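Local coordinates for TRAP dicarboxylate ABC transporter, substrate-binding protein (Roseobacter denitrificans, PDB 4OVQ) that binds beta-D-glucuronate in the periplasm and, as a TRAP-type solute-binding protein, probably hands it on to a membrane transporter, at residues G35-V40 against N270-A275; T39-K44 against A139-G144; N100-S103 against I107-D110; Q195-G200 against F218-F223; T242-A245 against M250-A253. All coordinates share one frame; numbering follows the deposited sequence.

Contact 1 (G35-V40 against N270-A275)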
# COMPACT_ATOMS: atom_id res chain seq x y z
N GLY A 35 -2.87 7.58 15.66
CA GLY A 35 -1.46 7.89 15.71
C GLY A 35 -0.64 7.36 14.58
O GLY A 35 0.56 7.71 14.46
N TYR A 36 -1.25 6.50 13.73
CA TYR A 36 -0.56 5.98 12.57
C TYR A 36 -0.29 7.15 11.64
O TYR A 36 -1.11 8.07 11.55
CB TYR A 36 -1.44 4.94 11.87
CG TYR A 36 -0.71 3.98 10.98
CD1 TYR A 36 -0.07 2.86 11.52
CD2 TYR A 36 -0.68 4.16 9.60
CE1 TYR A 36 0.59 1.97 10.68
CE2 TYR A 36 -0.03 3.28 8.76
CZ TYR A 36 0.60 2.18 9.31
OH TYR A 36 1.23 1.28 8.50
N PRO A 37 0.87 7.13 11.00
CA PRO A 37 1.30 8.21 10.12
C PRO A 37 0.18 8.63 9.17
O PRO A 37 -0.14 9.81 9.05
CB PRO A 37 2.48 7.61 9.37
CG PRO A 37 3.12 6.71 10.43
CD PRO A 37 1.94 6.14 11.20
N ASN A 38 -0.43 7.65 8.50
CA ASN A 38 -1.50 7.97 7.56
C ASN A 38 -2.73 8.63 8.19
O ASN A 38 -3.44 9.44 7.59
CB ASN A 38 -1.99 6.69 6.87
CG ASN A 38 -0.92 5.99 6.10
OD1 ASN A 38 0.23 5.92 6.51
ND2 ASN A 38 -1.31 5.41 4.97
N THR A 39 -3.02 8.21 9.41
CA THR A 39 -4.14 8.74 10.11
C THR A 39 -3.95 10.23 10.43
O THR A 39 -4.78 11.07 10.11
CB THR A 39 -4.32 7.92 11.39
OG1 THR A 39 -4.54 6.54 11.03
CG2 THR A 39 -5.47 8.41 12.15
N VAL A 40 -2.81 10.51 11.04
CA VAL A 40 -2.47 11.88 11.45
C VAL A 40 -2.39 12.74 10.19
O VAL A 40 -2.89 13.89 10.14
CB VAL A 40 -1.16 11.87 12.18
CG1 VAL A 40 -0.69 13.30 12.48
CG2 VAL A 40 -1.30 11.11 13.51
N ASN A 270 8.81 7.99 8.44
CA ASN A 270 10.17 7.54 8.71
C ASN A 270 10.46 7.39 10.21
O ASN A 270 11.11 6.43 10.63
CB ASN A 270 11.20 8.44 8.01
CG ASN A 270 11.30 8.15 6.51
OD1 ASN A 270 11.23 9.06 5.68
ND2 ASN A 270 11.45 6.88 6.15
N LYS A 271 9.92 8.28 11.02
CA LYS A 271 10.05 8.12 12.47
C LYS A 271 9.27 6.89 12.98
O LYS A 271 9.63 6.26 13.97
CB LYS A 271 9.57 9.39 13.18
CG LYS A 271 10.54 10.56 13.02
CD LYS A 271 10.25 11.64 14.03
CE LYS A 271 9.09 12.51 13.57
NZ LYS A 271 8.49 13.26 14.71
N ARG A 272 8.20 6.52 12.29
CA ARG A 272 7.31 5.49 12.81
C ARG A 272 7.87 4.12 12.53
O ARG A 272 7.67 3.20 13.33
CB ARG A 272 5.92 5.59 12.20
CG ARG A 272 4.97 4.51 12.67
CD ARG A 272 4.98 4.43 14.17
NE ARG A 272 4.01 3.47 14.65
CZ ARG A 272 2.74 3.75 14.93
NH1 ARG A 272 1.94 2.79 15.37
NH2 ARG A 272 2.29 5.00 14.83
N GLU A 273 8.52 3.98 11.38
CA GLU A 273 9.10 2.70 11.00
C GLU A 273 10.12 2.28 12.04
O GLU A 273 10.22 1.12 12.40
CB GLU A 273 9.77 2.80 9.64
CG GLU A 273 10.06 1.45 8.99
CD GLU A 273 9.82 1.45 7.49
OE1 GLU A 273 9.25 2.42 6.97
OE2 GLU A 273 10.21 0.48 6.81
N ALA A 274 10.89 3.25 12.53
CA ALA A 274 11.93 2.94 13.49
C ALA A 274 11.35 2.64 14.87
O ALA A 274 11.81 1.72 15.55
CB ALA A 274 12.91 4.08 13.57
N ALA A 275 10.37 3.44 15.28
CA ALA A 275 9.71 3.28 16.56
C ALA A 275 8.94 1.96 16.63
O ALA A 275 8.96 1.27 17.65
CB ALA A 275 8.76 4.45 16.82
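Near the glucuronate pocket of this TRAP-family binding protein, the N-terminal start of helix 37-52 meets the long helix 248-282, where Arg272 reaches across to Gly35, Tyr36 and Pro37. The aliphatic half of the arginine packs on the proline: Pro37 CG lies 3.5 Å from Arg272 CB, and Pro37 CD lies 3.7 Å from Arg272 CG, the two side chains crossing at about a right angle. Pro37 also packs on Leu268 and Trp269 of the same long helix. Proline suits the first turn of a helix, where its missing N-H costs no helical bond, and its rigid, puckered ring gives the methylenes an apolar seat. Arg272 carries CG trans to its own backbone nitrogen (chi1 178°) and then bends at chi2 (50°), which turns the guanidinium onto Tyr36. There Tyr36 CD1 lies over one face of the guanidinium, toward its rim, while the arginine meets the tyrosine ring obliquely. The charged end has further partners: NH1 forms a salt bridge with Glu213, and NE bonds to Ser276. Tyr36 stands at the N-cap position of helix 37-52, its carbonyl O accepting from Val40 N at 3.0 Å. Its ring stacks with that of His32, a pocket residue, and its OH bonds to Ser211, so both the ring and the hydroxyl of Tyr36 have partners near the pocket. Gly35, whose positive phi (78°) is easily adopted without a side chain, brings its carbonyl to the edge of the guanidinium, with Gly35 O 3.2 Å from Arg272 NH2.

Contact 2 (T39-K44 against A139-G144)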
# COMPACT_ATOMS: atom_id res chain seq x y z
N THR A 39 -3.02 8.21 9.41
CA THR A 39 -4.14 8.74 10.11
C THR A 39 -3.95 10.23 10.43
O THR A 39 -4.78 11.07 10.11
CB THR A 39 -4.32 7.92 11.39
OG1 THR A 39 -4.54 6.54 11.03
CG2 THR A 39 -5.47 8.41 12.15
N VAL A 40 -2.81 10.51 11.04
CA VAL A 40 -2.47 11.88 11.45
C VAL A 40 -2.39 12.74 10.19
O VAL A 40 -2.89 13.89 10.14
CB VAL A 40 -1.16 11.87 12.18
CG1 VAL A 40 -0.69 13.30 12.48
CG2 VAL A 40 -1.30 11.11 13.51
N ALA A 41 -1.82 12.18 9.13
CA ALA A 41 -1.67 12.94 7.88
C ALA A 41 -3.00 13.20 7.16
O ALA A 41 -3.17 14.24 6.53
CB ALA A 41 -0.66 12.26 6.94
N MSE A 42 -3.93 12.23 7.17
CA MSE A 42 -5.22 12.50 6.59
C MSE A 42 -6.01 13.53 7.40
O MSE A 42 -6.78 14.30 6.82
CB MSE A 42 -6.01 11.17 6.39
CG MSE A 42 -5.42 10.26 5.31
SE MSE A 42 -5.50 11.06 3.53
CE MSE A 42 -7.40 10.74 3.23
N ASP A 43 -5.85 13.52 8.72
CA ASP A 43 -6.43 14.58 9.54
C ASP A 43 -5.87 15.92 9.09
O ASP A 43 -6.59 16.91 8.95
CB ASP A 43 -6.18 14.35 11.05
CG ASP A 43 -7.11 13.28 11.64
OD1 ASP A 43 -8.17 13.06 11.03
OD2 ASP A 43 -6.74 12.69 12.67
N LYS A 44 -4.58 15.93 8.81
CA LYS A 44 -3.94 17.15 8.35
C LYS A 44 -4.45 17.59 6.97
O LYS A 44 -4.65 18.80 6.71
CB LYS A 44 -2.42 17.00 8.36
CG LYS A 44 -1.66 18.31 8.04
CD LYS A 44 -1.95 19.47 9.04
CE LYS A 44 -1.67 19.07 10.48
NZ LYS A 44 -1.67 20.26 11.44
N ALA A 139 -1.78 12.95 -4.21
CA ALA A 139 -0.46 12.93 -3.63
C ALA A 139 -0.10 11.51 -3.25
O ALA A 139 -1.00 10.67 -3.12
CB ALA A 139 -0.39 13.83 -2.41
N TRP A 140 1.19 11.25 -3.09
CA TRP A 140 1.68 9.93 -2.77
C TRP A 140 2.15 9.84 -1.29
O TRP A 140 2.90 10.69 -0.78
CB TRP A 140 2.87 9.55 -3.67
CG TRP A 140 2.62 9.62 -5.14
CD1 TRP A 140 3.23 10.46 -6.03
CD2 TRP A 140 1.73 8.81 -5.91
NE1 TRP A 140 2.76 10.24 -7.29
CE2 TRP A 140 1.85 9.21 -7.26
CE3 TRP A 140 0.84 7.77 -5.60
CZ2 TRP A 140 1.10 8.64 -8.28
CZ3 TRP A 140 0.11 7.19 -6.64
CH2 TRP A 140 0.24 7.64 -7.96
N TYR A 141 1.75 8.76 -0.63
CA TYR A 141 2.19 8.46 0.72
C TYR A 141 3.17 7.29 0.72
O TYR A 141 3.10 6.40 -0.14
CB TYR A 141 0.99 8.02 1.57
CG TYR A 141 0.12 9.08 2.20
CD1 TYR A 141 0.30 10.44 1.99
CD2 TYR A 141 -0.91 8.67 3.05
CE1 TYR A 141 -0.54 11.37 2.61
CE2 TYR A 141 -1.73 9.57 3.67
CZ TYR A 141 -1.55 10.91 3.46
OH TYR A 141 -2.39 11.80 4.11
N ASP A 142 4.08 7.28 1.70
CA ASP A 142 5.03 6.18 1.94
C ASP A 142 4.36 5.08 2.73
O ASP A 142 3.62 5.35 3.70
CB ASP A 142 6.19 6.77 2.77
CG ASP A 142 7.47 5.94 2.70
OD1 ASP A 142 7.46 4.75 2.32
OD2 ASP A 142 8.53 6.52 3.05
N ALA A 143 4.59 3.83 2.34
CA ALA A 143 4.21 2.66 3.15
C ALA A 143 5.37 1.69 3.25
O ALA A 143 5.17 0.50 3.55
CB ALA A 143 2.97 1.95 2.59
N GLY A 144 6.58 2.19 3.02
CA GLY A 144 7.76 1.39 3.17
C GLY A 144 7.81 0.14 2.32
O GLY A 144 7.19 0.06 1.27
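Tyr141 reaches toward helix 37-52 and sets its hydroxyl between the side chains of Ala41 and Met42. The ring leaves strand 135-141 with CG trans to the carbonyl carbon (chi1 -83°), and a chi2 of 4° puts its own CA close to the ring plane. Ala41 CB approaches the end of the ring obliquely, 3.8 Å from Tyr141 CZ and 3.3 Å from Tyr141 OH. Met42, present as selenomethionine, folds back at chi2 and chi3 and slants across the far end of the phenol. Its selenium lies 3.2 Å from Tyr141 OH and 4.9 Å from the centroid of the Tyr141 ring. At 61° off the ring normal this is a Met-aromatic contact made obliquely, rather than one over the face. A small alanine lets the phenol come close to the helix backbone, and the long, flexible methionine bends to fit beside it, also touching Ile236 and Asn86 of the sheet. The contact thus ties an outermost strand of the five-stranded sheet to a helix packed over it. Asp142 OD1 accepts from Gly144 N at 2.8 Å, an Asx turn just beyond the end of the strand. The hydroxyl is buried, and the nearby Met42 N is badly angled to bond it; its hydrogen-bond partner is Ser261 OG of helix 248-282. Across this contact the phenol therefore meets mainly carbon and selenium, and its one polar atom is satisfied by a serine that also bonds the Ala41 carbonyl of helix 37-52.

Contact 3 (N100-S103 against I107-D110)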
# COMPACT_ATOMS: atom_id res chain seq x y z
N ASN A 100 -1.22 -1.30 -11.39
CA ASN A 100 -0.82 -2.64 -11.05
C ASN A 100 0.70 -2.87 -11.14
O ASN A 100 1.23 -3.76 -10.51
CB ASN A 100 -1.58 -3.64 -11.92
CG ASN A 100 -1.89 -4.94 -11.22
OD1 ASN A 100 -1.94 -5.02 -10.00
ND2 ASN A 100 -2.15 -5.97 -12.01
N VAL A 101 1.41 -2.03 -11.90
CA VAL A 101 2.85 -2.18 -12.01
C VAL A 101 3.60 -2.07 -10.66
O VAL A 101 4.63 -2.70 -10.47
CB VAL A 101 3.45 -1.22 -13.07
CG1 VAL A 101 3.65 0.17 -12.51
CG2 VAL A 101 4.76 -1.77 -13.59
N VAL A 102 3.06 -1.32 -9.70
CA VAL A 102 3.78 -1.11 -8.44
C VAL A 102 3.61 -2.30 -7.50
O VAL A 102 4.28 -2.39 -6.47
CB VAL A 102 3.38 0.23 -7.73
CG1 VAL A 102 3.57 1.40 -8.67
CG2 VAL A 102 1.99 0.20 -7.22
N SER A 103 2.72 -3.23 -7.89
CA SER A 103 2.45 -4.44 -7.15
C SER A 103 3.34 -5.62 -7.64
O SER A 103 3.28 -6.71 -7.11
CB SER A 103 0.97 -4.75 -7.26
OG SER A 103 0.21 -3.83 -6.46
N ILE A 107 10.23 -4.78 -7.89
CA ILE A 107 10.34 -3.83 -9.01
C ILE A 107 11.06 -2.52 -8.65
O ILE A 107 11.67 -1.88 -9.51
CB ILE A 107 8.98 -3.53 -9.67
CG1 ILE A 107 9.22 -2.87 -11.04
CG2 ILE A 107 8.11 -2.67 -8.78
CD1 ILE A 107 7.97 -2.56 -11.79
N PHE A 108 11.00 -2.14 -7.38
CA PHE A 108 11.80 -1.02 -6.89
C PHE A 108 12.96 -1.57 -6.08
O PHE A 108 12.86 -2.64 -5.50
CB PHE A 108 10.93 -0.08 -6.06
CG PHE A 108 9.70 0.40 -6.77
CD1 PHE A 108 9.80 1.21 -7.90
CD2 PHE A 108 8.43 0.04 -6.32
CE1 PHE A 108 8.66 1.65 -8.56
CE2 PHE A 108 7.30 0.49 -6.98
CZ PHE A 108 7.41 1.29 -8.10
N LYS A 109 14.09 -0.87 -6.06
CA LYS A 109 15.22 -1.28 -5.25
C LYS A 109 15.05 -0.84 -3.80
O LYS A 109 15.62 -1.46 -2.90
CB LYS A 109 16.54 -0.71 -5.81
CG LYS A 109 16.53 -0.48 -7.32
CD LYS A 109 17.86 0.02 -7.84
CE LYS A 109 17.99 -0.28 -9.32
NZ LYS A 109 18.84 0.72 -10.04
N ASP A 110 14.27 0.21 -3.58
CA ASP A 110 14.00 0.71 -2.24
C ASP A 110 13.03 1.88 -2.32
O ASP A 110 12.62 2.28 -3.40
CB ASP A 110 15.30 1.13 -1.51
CG ASP A 110 16.13 2.12 -2.28
OD1 ASP A 110 15.58 3.01 -2.96
OD2 ASP A 110 17.37 2.01 -2.20
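Phe108 sets the edge of its ring against Val102, CZ lying 3.9 Å from Val102 CG1 and CE2 lying 4.0 Å from Val102 CB. The valine thus abuts the ring close to its plane, while Ile107 CG2, from the neighbouring residue, covers the rim of one ring face. Ile107 itself reaches the other valine: with CG1 trans to the backbone nitrogen (chi1 -164°) and an extended chi2, its CD1 comes 3.8 Å from Val101 CG2 and 3.6 Å from Val101 O. The two side chains cross at about a right angle. All of this lies within the long connection between helices 89-92 and 111-118, where a 3-10 turn, 101-103, folds back toward the residues that lead into the second helix. Asp110 caps that helix through His113 N. Branched valines and isoleucine suit a buried site with no hydrogen bonds across it, and helix 315-322 packs on both Val101 and Phe108. Replacing Phe108 by an alanine would probably leave Val102 CG1 and the Ile107 methyl without their ring and open a gap beside Ile321. Ile107 also packs against Tyr304 of helix 301-310, and Val102 against Pro233.

Contact 4 (Q195-G200 against F218-F223); sequences QALKTG and FEVAGF
With CG trans to its carbonyl carbon (chi1 -71°), Leu197 extends off helix 193-199 toward Val220, whose chi1 of -68° puts CG1 opposite the carbonyl carbon and CG2 between the backbone nitrogen and the carbonyl carbon, turning the CG2 methyl to the leucine. Val220 CG2 meets Leu197 CB at 3.7 Å and lies 4.0 Å from Leu197 CD1, so the valine methyl nestles along the base and one branch of the leucine. The same leucine branch continues to Ala221, CD1 standing 4.2 Å from Ala221 CB. Lys198 adds the methylene part of its chain at the outer margin, its CB 4.3 Å from Val220 CG1, while the rest of the chain carries the amine on toward the surface. A lysine suits this exposed place, apolar near the backbone and charged at its tip. In the fold, the contact joins the C-terminal end of one short helix to the weakly bonded helical turn 217-220 that runs into strand 223-230, a central strand of the four-stranded sheet. Leu197 also touches Val202 in the loop that leads to the edge strand 204-207, and Tyr212 OH bonds the carbonyl of Ala221. The chain leaves helix 193-199 at Gly200, where a beta carbon would press against the carbonyl oxygen of Thr199 and only glycine fits comfortably. The side chain of Leu197 is about 6 Å from that of Arg167, a glucuronate-binding residue.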
# COMPACT_ATOMS: atom_id res chain seq x y z
N GLN A 195 -7.13 -12.38 13.73
CA GLN A 195 -7.82 -13.59 14.14
C GLN A 195 -7.29 -14.81 13.38
O GLN A 195 -7.13 -15.88 13.96
CB GLN A 195 -9.33 -13.40 13.96
CG GLN A 195 -10.18 -14.63 14.26
CD GLN A 195 -10.24 -14.93 15.73
OE1 GLN A 195 -9.77 -14.16 16.55
NE2 GLN A 195 -10.80 -16.08 16.07
N ALA A 196 -7.04 -14.66 12.09
CA ALA A 196 -6.63 -15.77 11.27
C ALA A 196 -5.27 -16.28 11.71
O ALA A 196 -5.04 -17.48 11.69
CB ALA A 196 -6.61 -15.39 9.78
N LEU A 197 -4.35 -15.39 12.08
CA LEU A 197 -3.05 -15.79 12.60
C LEU A 197 -3.20 -16.45 13.96
O LEU A 197 -2.53 -17.46 14.25
CB LEU A 197 -2.15 -14.57 12.71
CG LEU A 197 -1.63 -13.94 11.43
CD1 LEU A 197 -0.98 -12.57 11.71
CD2 LEU A 197 -0.63 -14.91 10.79
N LYS A 198 -4.06 -15.87 14.81
CA LYS A 198 -4.36 -16.39 16.14
C LYS A 198 -4.81 -17.85 16.11
O LYS A 198 -4.32 -18.69 16.87
CB LYS A 198 -5.42 -15.52 16.81
CG LYS A 198 -5.72 -15.90 18.24
CD LYS A 198 -6.86 -15.08 18.82
CE LYS A 198 -6.99 -15.27 20.32
NZ LYS A 198 -5.89 -14.60 21.04
N THR A 199 -5.76 -18.15 15.23
CA THR A 199 -6.36 -19.49 15.16
C THR A 199 -5.64 -20.45 14.21
O THR A 199 -5.94 -21.64 14.18
CB THR A 199 -7.79 -19.40 14.68
OG1 THR A 199 -7.81 -18.86 13.34
CG2 THR A 199 -8.60 -18.52 15.59
N GLY A 200 -4.65 -19.96 13.47
CA GLY A 200 -3.92 -20.83 12.56
C GLY A 200 -4.57 -21.05 11.20
O GLY A 200 -4.13 -21.95 10.44
N PHE A 218 2.25 -8.81 15.39
CA PHE A 218 3.52 -9.25 15.94
C PHE A 218 3.30 -10.14 17.18
O PHE A 218 4.16 -10.96 17.47
CB PHE A 218 4.41 -8.05 16.25
CG PHE A 218 4.03 -7.29 17.48
CD1 PHE A 218 3.05 -6.33 17.46
CD2 PHE A 218 4.68 -7.54 18.68
CE1 PHE A 218 2.71 -5.62 18.61
CE2 PHE A 218 4.35 -6.86 19.81
CZ PHE A 218 3.38 -5.91 19.80
N GLU A 219 2.19 -9.96 17.89
CA GLU A 219 1.90 -10.77 19.10
C GLU A 219 1.51 -12.20 18.77
O GLU A 219 1.60 -13.09 19.62
CB GLU A 219 0.74 -10.17 19.91
CG GLU A 219 1.03 -8.81 20.54
CD GLU A 219 1.96 -8.90 21.75
OE1 GLU A 219 2.43 -10.02 22.04
OE2 GLU A 219 2.21 -7.86 22.40
N VAL A 220 1.07 -12.41 17.54
CA VAL A 220 0.58 -13.71 17.09
C VAL A 220 1.38 -14.29 15.92
O VAL A 220 1.02 -15.34 15.41
CB VAL A 220 -0.93 -13.66 16.72
CG1 VAL A 220 -1.79 -13.44 17.96
CG2 VAL A 220 -1.24 -12.58 15.69
N ALA A 221 2.46 -13.59 15.54
CA ALA A 221 3.37 -13.98 14.47
C ALA A 221 4.77 -13.38 14.73
O ALA A 221 5.18 -12.40 14.10
CB ALA A 221 2.83 -13.50 13.12
N GLY A 222 5.53 -13.97 15.64
CA GLY A 222 6.73 -13.30 16.13
C GLY A 222 8.06 -13.47 15.42
O GLY A 222 9.10 -13.09 15.99
N PHE A 223 8.06 -14.05 14.23
CA PHE A 223 9.25 -14.03 13.37
C PHE A 223 9.02 -13.04 12.23
O PHE A 223 8.05 -13.18 11.48
CB PHE A 223 9.55 -15.41 12.77
CG PHE A 223 9.95 -16.45 13.79
CD1 PHE A 223 11.24 -16.49 14.28
CD2 PHE A 223 9.03 -17.38 14.23
CE1 PHE A 223 11.60 -17.44 15.21
CE2 PHE A 223 9.39 -18.33 15.15
CZ PHE A 223 10.67 -18.35 15.65

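Contact 5 (T242-A245 against M250-A253)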
# COMPACT_ATOMS: atom_id res chain seq x y z
N THR A 242 -16.18 14.59 -8.50
CA THR A 242 -16.06 15.54 -7.40
C THR A 242 -14.96 16.55 -7.68
O THR A 242 -15.18 17.76 -7.54
CB THR A 242 -15.75 14.81 -6.04
OG1 THR A 242 -16.80 13.89 -5.72
CG2 THR A 242 -15.60 15.80 -4.89
N PHE A 243 -13.78 16.07 -8.06
CA PHE A 243 -12.63 16.93 -8.32
C PHE A 243 -12.86 17.84 -9.52
O PHE A 243 -12.59 19.06 -9.46
CB PHE A 243 -11.35 16.10 -8.53
CG PHE A 243 -10.10 16.94 -8.74
CD1 PHE A 243 -9.48 17.55 -7.67
CD2 PHE A 243 -9.58 17.12 -10.00
CE1 PHE A 243 -8.34 18.32 -7.86
CE2 PHE A 243 -8.43 17.88 -10.19
CZ PHE A 243 -7.82 18.48 -9.11
N ASN A 244 -13.41 17.28 -10.59
CA ASN A 244 -13.56 18.03 -11.82
C ASN A 244 -14.60 19.13 -11.70
O ASN A 244 -14.59 20.08 -12.48
CB ASN A 244 -13.90 17.12 -12.99
CG ASN A 244 -12.71 16.37 -13.51
OD1 ASN A 244 -11.57 16.69 -13.16
ND2 ASN A 244 -12.96 15.39 -14.37
N ALA A 245 -15.50 19.01 -10.72
CA ALA A 245 -16.54 20.00 -10.51
C ALA A 245 -16.01 21.24 -9.79
O ALA A 245 -16.70 22.26 -9.68
CB ALA A 245 -17.67 19.41 -9.74
N MSE A 250 -10.00 26.10 -6.65
CA MSE A 250 -10.26 25.09 -5.61
C MSE A 250 -9.50 23.80 -5.88
O MSE A 250 -9.05 23.14 -4.95
CB MSE A 250 -11.76 24.84 -5.42
CG MSE A 250 -12.51 26.06 -4.84
SE MSE A 250 -11.99 26.55 -3.02
CE MSE A 250 -10.64 27.89 -3.39
N LYS A 251 -9.34 23.44 -7.15
CA LYS A 251 -8.48 22.31 -7.49
C LYS A 251 -7.07 22.57 -6.99
O LYS A 251 -6.44 21.66 -6.47
CB LYS A 251 -8.39 22.10 -8.98
CG LYS A 251 -9.68 21.59 -9.65
CD LYS A 251 -9.53 21.57 -11.15
CE LYS A 251 -10.68 20.83 -11.80
NZ LYS A 251 -10.47 20.65 -13.27
N THR A 252 -6.59 23.79 -7.14
CA THR A 252 -5.24 24.13 -6.70
C THR A 252 -5.14 24.00 -5.19
O THR A 252 -4.17 23.45 -4.68
CB THR A 252 -4.82 25.54 -7.17
OG1 THR A 252 -4.71 25.55 -8.60
CG2 THR A 252 -3.51 25.95 -6.57
N ALA A 253 -6.16 24.48 -4.48
CA ALA A 253 -6.21 24.32 -3.02
C ALA A 253 -6.22 22.87 -2.55
O ALA A 253 -5.51 22.52 -1.61
CB ALA A 253 -7.42 25.06 -2.45
O HOH W 1 -13.11 20.46 -14.51
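Phe243 and Lys251 come closest in backbone, their CA atoms 6.8 Å apart, where the short helix 240-244 is followed, after a brief turn, by the long helix 248-282. This tight connection between two successive helices takes the chain from strand 234-239 of the five-stranded sheet into the longest helix of the protein. The lysine spans the gap with an extended chain: beyond CG (chi1 -70°) every torsion is near trans, and its methylenes run over the phenylalanine ring at about a right angle to that side chain. Lys251 CG lies over one ring face, 4.0 Å from the centroid of the Phe243 ring and 24° off its normal, a CH-pi contact. Lys251 CB joins it at 3.7 Å from Phe243 CZ. Further out, Lys251 CE passes 3.5 Å from Phe243 O and also approaches Asn244 CA. Phenylalanine suits the buried inner side, while lysine offers an apolar shaft to the ring and a charge to the solvent side. A water links the ammonium to the Asn244 backbone: it accepts from Lys251 NZ at 2.9 Å and donates to Asn244 O at a doubtfully short 2.5 Å. An alanine in place of Lys251 would probably uncover this ring face and leave the bridging water without its ammonium donor. Asn244, which is exposed, has its side-chain OD1 4.1 Å from Lys251 NZ.

Contacts 1 and 2 lie next to each other on helix 37-52, sharing Thr39 and Val40, with centres 9 Å apart; Asn38 ND2 of contact 1 packs 3.8 Å from Tyr141 CD2 of contact 2. Both lie near the sugar site: the side chain of Tyr36 is about 5 Å from the bound glucuronate, that of Tyr141 about 8 Å. Contact 4 stands about 10 Å from the ligand through Leu197, and contact 3 about 12 Å through Val102. Contact 5 is remote from the pocket, its centre 43 Å from that of contact 4 across the protein, yet helix 248-282 carries it and contact 1 alike, their centres 28 Å apart.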